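Local coordinates for Ice-binding protein isoform1a (Antarctomyces psychrotrophicus, PDB 7BWX), which probably binds to ice crystals, including their prism planes, as an antifreeze protein of an Antarctic fungus, at residues H57-D61 with T62-A66. The protein carries 1 engineered substitution. Residues are numbered along the deposited sequence; the frame is centred on the assembly and turned at random.
Sequences HINDD and TSTQA. Engineered in segment 57-61: Asp-61 (natural residue Asn).
Asp-60 and Ser-63 grip each other's backbone where strand 56-58 gives way to helix 61-79. From CB, the Asp-60 side chain is set between its own backbone N and carbonyl carbon (chi1 58°), which brings the carboxylate to the N-terminal end of the helix, against the N-H groups of its first turn. Asp-60 CG lies 3.9 Å from Thr-62 N, and beyond it the two oxygens divide the work. Asp-60 OD1 accepts from Ser-63 N at 2.9 Å, met nearly along the C-O axis. Asp-60 OD2 turns to the strand and accepts a hydrogen bond from His-57 ND1 at 2.7 Å through its syn lone pair, the oxygen lying in the imidazole plane at the ring edge. That bond helps fix the rotation of the ring, one face of which receives Thr-62 CB in a CH-pi contact, 3.8 Å from the centroid of the His-57 ring. In the reciprocal direction, Ser-63 OG accepts from Asp-60 N at 2.8 Å with a bent N-H...O angle of 143°. A water bridges Asn-59 OD1, Ser-63 OG and Thr-64 OG1, tying the loop to the helix, while Thr-64 N donates to Asp-60 O at 3.1 Å. Asp-60 as N-cap and Ser-63 thus form a capping box, which starts the long helix lying alongside the right-handed beta-solenoid of this ice-binding protein.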
loop_
_atom_site.group_PDB
_atom_site.type_symbol
_atom_site.label_atom_id
_atom_site.label_comp_id
_atom_site.label_asym_id
_atom_site.label_seq_id
_atom_site.Cartn_x
_atom_site.Cartn_y
_atom_site.Cartn_z
ATOM N N HIS A 57 4.538 14.635 9.981
ATOM C CA HIS A 57 3.452 15.628 9.864
ATOM C C HIS A 57 2.299 15.136 10.722
ATOM O O HIS A 57 1.472 14.363 10.227
ATOM C CB HIS A 57 3.042 15.811 8.406
ATOM C CG HIS A 57 4.078 16.457 7.551
ATOM N ND1 HIS A 57 4.291 17.821 7.592
ATOM C CD2 HIS A 57 4.877 15.950 6.564
ATOM C CE1 HIS A 57 5.240 18.143 6.720
ATOM N NE2 HIS A 57 5.612 17.008 6.055
ATOM N N ILE A 58 2.312 15.493 11.994
ATOM C CA ILE A 58 1.190 15.134 12.901
ATOM C C ILE A 58 0.264 16.345 12.975
ATOM O O ILE A 58 0.549 17.354 13.707
ATOM C CB ILE A 58 1.686 14.655 14.261
ATOM C CG1 ILE A 58 2.723 13.534 14.105
ATOM C CG2 ILE A 58 0.511 14.238 15.110
ATOM C CD1 ILE A 58 3.329 13.063 15.394
ATOM N N ASN A 59 -0.802 16.267 12.223
ATOM C CA ASN A 59 -1.907 17.234 12.267
ATOM C C ASN A 59 -1.417 18.627 11.897
ATOM O O ASN A 59 -1.581 19.569 12.709
ATOM C CB ASN A 59 -2.611 17.205 13.615
ATOM C CG ASN A 59 -3.963 17.897 13.482
ATOM O OD1 ASN A 59 -4.503 17.975 12.374
ATOM N ND2 ASN A 59 -4.517 18.362 14.587
ATOM N N ASP A 60 -0.887 18.798 10.681
ATOM C CA ASP A 60 -0.601 20.142 10.128
ATOM C C ASP A 60 -1.332 20.238 8.775
ATOM O O ASP A 60 -2.072 19.281 8.415
ATOM C CB ASP A 60 0.907 20.385 10.091
ATOM C CG ASP A 60 1.683 19.349 9.266
ATOM O OD1 ASP A 60 1.042 18.602 8.469
ATOM O OD2 ASP A 60 2.913 19.296 9.419
ATOM N N ASP A 61 -1.115 21.324 8.034
ATOM C CA ASP A 61 -1.761 21.492 6.722
ATOM C C ASP A 61 -1.362 20.334 5.777
ATOM O O ASP A 61 -2.228 19.919 4.999
ATOM C CB ASP A 61 -1.475 22.888 6.184
ATOM C CG ASP A 61 -2.254 24.000 6.921
ATOM O OD1 ASP A 61 -3.095 23.682 7.833
ATOM O OD2 ASP A 61 -2.079 25.158 6.530
ATOM N N THR A 62 -0.123 19.836 5.842
ATOM C CA THR A 62 0.350 18.756 4.967
ATOM C C THR A 62 -0.452 17.495 5.278
ATOM O O THR A 62 -0.919 16.846 4.342
ATOM C CB THR A 62 1.864 18.534 5.033
ATOM O OG1 THR A 62 2.460 19.781 4.690
ATOM C CG2 THR A 62 2.298 17.455 4.078
ATOM N N SER A 63 -0.561 17.115 6.536
ATOM C CA SER A 63 -1.253 15.851 6.885
ATOM C C SER A 63 -2.742 15.951 6.529
ATOM O O SER A 63 -3.299 14.952 6.059
ATOM C CB SER A 63 -1.039 15.454 8.303
ATOM O OG SER A 63 -1.477 16.435 9.241
ATOM N N THR A 64 -3.395 17.083 6.738
ATOM C CA THR A 64 -4.817 17.222 6.354
ATOM C C THR A 64 -4.978 17.059 4.842
ATOM O O THR A 64 -5.868 16.271 4.396
ATOM C CB THR A 64 -5.412 18.544 6.811
ATOM O OG1 THR A 64 -5.375 18.480 8.240
ATOM C CG2 THR A 64 -6.833 18.740 6.340
ATOM N N GLN A 65 -4.144 17.744 4.072
ATOM C CA GLN A 65 -4.247 17.682 2.592
ATOM C C GLN A 65 -3.856 16.271 2.118
ATOM O O GLN A 65 -4.540 15.727 1.226
ATOM C CB GLN A 65 -3.388 18.739 1.913
ATOM C CG GLN A 65 -3.625 18.847 0.402
ATOM C CD GLN A 65 -5.037 19.297 0.096
ATOM O OE1 GLN A 65 -5.413 20.385 0.472
ATOM N NE2 GLN A 65 -5.867 18.433 -0.477
ATOM N N ALA A 66 -2.836 15.680 2.714
ATOM C CA ALA A 66 -2.381 14.322 2.337
ATOM C C ALA A 66 -3.494 13.310 2.623
ATOM O O ALA A 66 -3.817 12.456 1.738
ATOM C CB ALA A 66 -1.092 13.934 3.054
HETATM O O HOH W 1 -4.185 16.658 9.843
#